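Local coordinates for heat-inducible transcription repressor HrcA (Thermotoga maritima, PDB 1STZ), which probably represses class I heat shock genes, the grpE-dnaK-dnaJ and groELS operons, as a DNA-binding negative regulator of transcription, at residues N141-I153 and I187-G201. Sequence-based numbering, arbitrary orientation.
Sequences NTRDLKILRVMLI and IERQLNFLLRGRTVG
Asn-192 reaches from helix 187-195 to the edge strand 149-153 and grips both backbone polar groups of Val-150. Its CB does not itself head for the strand; the amide at the end swings in, with CG of Asn-192 equally near Val-150 N and O. Asn-192 OD1 accepts from Val-150 N at 2.9 Å. Asn-192 ND2 donates to Val-150 O at 2.8 Å, in the carbonyl plane on a lone pair. The second N-H of ND2 turns back to Glu-188 O, so the amide's rotation is fixed from three points. With an alanine here, Val-150 N and O would probably lose both mates on the helix side, and Glu-188 O its bond from ND2. One helical turn earlier, extended Glu-188 takes Leu-152 N on OE2 (2.9 Å). The helix runs nearly antiparallel to the outer strand of a three-stranded antiparallel sheet, its side chains standing in for a neighbouring strand, while the strand's other edge pairs with 159-166. Beneath the polar row, Leu-152 CD1 presses tightly on Leu-191 CD1 (3.4 Å), and the two methyls of Val-150 divide between Leu-191 and Leu-195. At the type II turn from Leu-195 to Arg-198 the backbone takes over: Ile-147 N meets Arg-198 O almost straight (175°), and Gly-197 N returns to Ile-147 O.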
# COMPACT_ATOMS: atom_id res chain seq x y z
N ASN A 141 -19.99 14.66 -14.95
CA ASN A 141 -20.82 15.83 -15.14
C ASN A 141 -22.18 15.61 -14.48
O ASN A 141 -22.82 14.60 -14.72
CB ASN A 141 -20.98 16.12 -16.64
CG ASN A 141 -21.44 17.54 -16.94
OD1 ASN A 141 -22.27 18.12 -16.22
ND2 ASN A 141 -20.91 18.11 -18.02
N THR A 142 -22.58 16.54 -13.61
CA THR A 142 -23.86 16.44 -12.90
C THR A 142 -25.07 16.63 -13.80
O THR A 142 -26.17 16.23 -13.45
CB THR A 142 -23.94 17.45 -11.74
OG1 THR A 142 -23.68 18.77 -12.22
CG2 THR A 142 -22.87 17.18 -10.71
N ARG A 143 -24.86 17.27 -14.94
CA ARG A 143 -25.94 17.58 -15.87
C ARG A 143 -26.86 16.40 -16.21
O ARG A 143 -28.07 16.58 -16.31
CB ARG A 143 -25.35 18.18 -17.16
CG ARG A 143 -26.33 18.32 -18.31
CD ARG A 143 -25.64 18.80 -19.58
NE ARG A 143 -26.16 18.14 -20.77
CZ ARG A 143 -25.52 18.06 -21.94
NH1 ARG A 143 -24.31 18.61 -22.09
NH2 ARG A 143 -26.09 17.44 -22.97
N ASP A 144 -26.30 15.20 -16.37
CA ASP A 144 -27.09 14.00 -16.73
C ASP A 144 -26.90 12.87 -15.71
O ASP A 144 -27.11 11.69 -16.03
CB ASP A 144 -26.75 13.52 -18.16
CG ASP A 144 -25.51 12.61 -18.20
OD1 ASP A 144 -24.41 13.05 -17.77
OD2 ASP A 144 -25.57 11.42 -18.65
N LEU A 145 -26.51 13.23 -14.49
CA LEU A 145 -26.35 12.27 -13.40
C LEU A 145 -27.72 12.05 -12.78
O LEU A 145 -28.11 12.76 -11.85
CB LEU A 145 -25.38 12.84 -12.35
CG LEU A 145 -24.13 12.09 -11.91
CD1 LEU A 145 -23.65 12.60 -10.55
CD2 LEU A 145 -24.35 10.60 -11.85
N LYS A 146 -28.47 11.08 -13.29
CA LYS A 146 -29.78 10.77 -12.73
C LYS A 146 -29.68 10.24 -11.29
O LYS A 146 -28.84 9.41 -10.99
CB LYS A 146 -30.51 9.75 -13.61
CG LYS A 146 -31.01 10.31 -14.93
CD LYS A 146 -32.25 9.56 -15.39
CE LYS A 146 -33.02 10.31 -16.49
NZ LYS A 146 -34.30 9.59 -16.79
N ILE A 147 -30.54 10.75 -10.41
CA ILE A 147 -30.72 10.18 -9.08
C ILE A 147 -31.64 8.96 -9.21
O ILE A 147 -32.83 9.09 -9.52
CB ILE A 147 -31.34 11.22 -8.12
CG1 ILE A 147 -30.41 12.42 -7.93
CG2 ILE A 147 -31.68 10.57 -6.77
CD1 ILE A 147 -31.10 13.66 -7.36
N LEU A 148 -31.10 7.77 -8.98
CA LEU A 148 -31.85 6.51 -9.12
C LEU A 148 -32.65 6.17 -7.87
O LEU A 148 -33.63 5.43 -7.94
CB LEU A 148 -30.89 5.35 -9.43
CG LEU A 148 -29.95 5.56 -10.63
CD1 LEU A 148 -28.95 4.43 -10.73
CD2 LEU A 148 -30.73 5.68 -11.93
N ARG A 149 -32.21 6.69 -6.72
CA ARG A 149 -32.84 6.40 -5.43
C ARG A 149 -32.30 7.31 -4.32
O ARG A 149 -31.13 7.64 -4.31
CB ARG A 149 -32.56 4.95 -5.05
CG ARG A 149 -33.21 4.47 -3.78
CD ARG A 149 -33.05 2.99 -3.57
NE ARG A 149 -33.30 2.60 -2.19
CZ ARG A 149 -32.77 1.54 -1.59
NH1 ARG A 149 -31.92 0.76 -2.26
NH2 ARG A 149 -33.06 1.27 -0.32
N VAL A 150 -33.16 7.66 -3.37
CA VAL A 150 -32.77 8.45 -2.21
C VAL A 150 -32.99 7.62 -0.95
O VAL A 150 -34.09 7.16 -0.70
CB VAL A 150 -33.59 9.74 -2.09
CG1 VAL A 150 -33.17 10.54 -0.86
CG2 VAL A 150 -33.45 10.57 -3.35
N MET A 151 -31.94 7.44 -0.17
CA MET A 151 -32.00 6.65 1.05
C MET A 151 -31.90 7.56 2.28
O MET A 151 -31.01 8.42 2.34
CB MET A 151 -30.86 5.63 1.08
CG MET A 151 -30.90 4.58 -0.03
SD MET A 151 -29.58 4.82 -1.23
CE MET A 151 -30.26 5.84 -2.25
N LEU A 152 -32.83 7.39 3.21
CA LEU A 152 -32.75 7.95 4.56
C LEU A 152 -32.81 6.82 5.59
O LEU A 152 -33.89 6.37 5.92
CB LEU A 152 -33.94 8.86 4.83
CG LEU A 152 -34.07 10.22 4.17
CD1 LEU A 152 -35.29 10.89 4.77
CD2 LEU A 152 -32.85 11.10 4.36
N ILE A 153 -31.67 6.39 6.11
CA ILE A 153 -31.60 5.24 7.02
C ILE A 153 -31.42 5.62 8.50
O ILE A 153 -30.36 6.07 8.89
CB ILE A 153 -30.42 4.34 6.59
CG1 ILE A 153 -30.65 3.83 5.16
CG2 ILE A 153 -30.24 3.19 7.55
CD1 ILE A 153 -29.83 4.50 4.16
N ILE A 187 -40.89 10.35 4.85
CA ILE A 187 -40.07 11.42 4.29
C ILE A 187 -39.20 10.89 3.15
O ILE A 187 -38.94 11.60 2.19
CB ILE A 187 -39.24 12.13 5.40
CG1 ILE A 187 -40.19 13.00 6.24
CG2 ILE A 187 -38.16 13.02 4.80
CD1 ILE A 187 -39.57 13.57 7.49
N GLU A 188 -38.78 9.64 3.25
CA GLU A 188 -37.97 9.02 2.21
C GLU A 188 -38.81 8.81 0.97
O GLU A 188 -38.33 8.96 -0.14
CB GLU A 188 -37.43 7.68 2.69
CG GLU A 188 -36.51 6.95 1.72
CD GLU A 188 -36.01 5.65 2.32
OE1 GLU A 188 -36.85 4.84 2.75
OE2 GLU A 188 -34.78 5.44 2.40
N ARG A 189 -40.08 8.45 1.18
CA ARG A 189 -41.00 8.32 0.07
C ARG A 189 -41.12 9.66 -0.64
O ARG A 189 -40.97 9.72 -1.85
CB ARG A 189 -42.36 7.83 0.52
CG ARG A 189 -42.41 6.35 0.78
CD ARG A 189 -43.67 5.95 1.50
NE ARG A 189 -43.64 4.56 1.92
CZ ARG A 189 -44.23 4.09 3.01
NH1 ARG A 189 -44.93 4.88 3.82
NH2 ARG A 189 -44.12 2.80 3.30
N GLN A 190 -41.39 10.71 0.13
CA GLN A 190 -41.49 12.07 -0.41
C GLN A 190 -40.26 12.44 -1.22
O GLN A 190 -40.39 12.92 -2.35
CB GLN A 190 -41.68 13.09 0.73
CG GLN A 190 -42.02 14.48 0.24
CD GLN A 190 -42.27 15.46 1.37
OE1 GLN A 190 -41.51 15.53 2.33
NE2 GLN A 190 -43.32 16.25 1.23
N LEU A 191 -39.08 12.21 -0.66
CA LEU A 191 -37.83 12.54 -1.34
C LEU A 191 -37.69 11.78 -2.67
O LEU A 191 -37.28 12.35 -3.67
CB LEU A 191 -36.62 12.23 -0.43
CG LEU A 191 -36.47 13.13 0.81
CD1 LEU A 191 -35.42 12.55 1.75
CD2 LEU A 191 -36.10 14.53 0.40
N ASN A 192 -38.07 10.50 -2.67
CA ASN A 192 -37.99 9.68 -3.88
C ASN A 192 -38.98 10.10 -4.98
O ASN A 192 -38.64 10.06 -6.17
CB ASN A 192 -38.15 8.19 -3.54
CG ASN A 192 -36.82 7.55 -3.18
OD1 ASN A 192 -35.96 7.40 -4.04
ND2 ASN A 192 -36.63 7.20 -1.91
N PHE A 193 -40.17 10.53 -4.60
CA PHE A 193 -41.15 11.07 -5.55
C PHE A 193 -40.61 12.30 -6.24
O PHE A 193 -40.77 12.45 -7.44
CB PHE A 193 -42.45 11.45 -4.84
CG PHE A 193 -43.22 10.29 -4.28
CD1 PHE A 193 -44.20 10.51 -3.31
CD2 PHE A 193 -42.97 8.98 -4.69
CE1 PHE A 193 -44.91 9.46 -2.78
CE2 PHE A 193 -43.69 7.92 -4.17
CZ PHE A 193 -44.66 8.16 -3.22
N LEU A 194 -39.96 13.17 -5.46
CA LEU A 194 -39.45 14.46 -5.94
C LEU A 194 -38.17 14.37 -6.74
O LEU A 194 -37.94 15.18 -7.64
CB LEU A 194 -39.20 15.38 -4.75
CG LEU A 194 -40.43 15.81 -3.96
CD1 LEU A 194 -40.02 16.51 -2.67
CD2 LEU A 194 -41.32 16.72 -4.81
N LEU A 195 -37.31 13.41 -6.40
CA LEU A 195 -35.94 13.42 -6.86
C LEU A 195 -35.56 12.30 -7.81
O LEU A 195 -34.62 12.45 -8.59
CB LEU A 195 -35.00 13.37 -5.66
CG LEU A 195 -35.00 14.63 -4.80
CD1 LEU A 195 -34.08 14.43 -3.64
CD2 LEU A 195 -34.56 15.84 -5.61
N ARG A 196 -36.25 11.17 -7.72
CA ARG A 196 -35.97 10.00 -8.55
C ARG A 196 -36.27 10.28 -10.01
O ARG A 196 -37.36 10.72 -10.33
CB ARG A 196 -36.84 8.84 -8.06
CG ARG A 196 -36.59 7.51 -8.69
CD ARG A 196 -37.43 6.41 -8.05
NE ARG A 196 -36.70 5.69 -7.01
CZ ARG A 196 -37.24 4.74 -6.24
NH1 ARG A 196 -38.53 4.41 -6.36
NH2 ARG A 196 -36.49 4.13 -5.33
N GLY A 197 -35.31 10.04 -10.89
CA GLY A 197 -35.47 10.38 -12.30
C GLY A 197 -34.96 11.77 -12.66
O GLY A 197 -34.76 12.07 -13.83
N ARG A 198 -34.74 12.60 -11.65
CA ARG A 198 -34.19 13.94 -11.84
C ARG A 198 -32.69 13.85 -11.70
O ARG A 198 -32.19 12.95 -11.05
CB ARG A 198 -34.78 14.88 -10.81
CG ARG A 198 -36.27 14.72 -10.71
CD ARG A 198 -37.08 15.96 -10.89
NE ARG A 198 -36.69 16.79 -12.03
CZ ARG A 198 -37.39 17.85 -12.41
NH1 ARG A 198 -38.51 18.16 -11.77
NH2 ARG A 198 -37.00 18.59 -13.43
N THR A 199 -31.96 14.79 -12.30
CA THR A 199 -30.50 14.77 -12.23
C THR A 199 -29.97 15.66 -11.11
O THR A 199 -30.68 16.50 -10.60
CB THR A 199 -29.86 15.16 -13.58
OG1 THR A 199 -30.05 16.55 -13.84
CG2 THR A 199 -30.57 14.46 -14.75
N VAL A 200 -28.72 15.43 -10.70
CA VAL A 200 -28.07 16.25 -9.70
C VAL A 200 -27.95 17.67 -10.25
O VAL A 200 -28.10 18.63 -9.50
CB VAL A 200 -26.68 15.69 -9.33
CG1 VAL A 200 -25.94 16.64 -8.37
CG2 VAL A 200 -26.82 14.31 -8.68
N GLY A 201 -27.72 17.80 -11.55
CA GLY A 201 -27.66 19.10 -12.22
C GLY A 201 -28.95 19.89 -12.10
O GLY A 201 -28.95 21.10 -11.93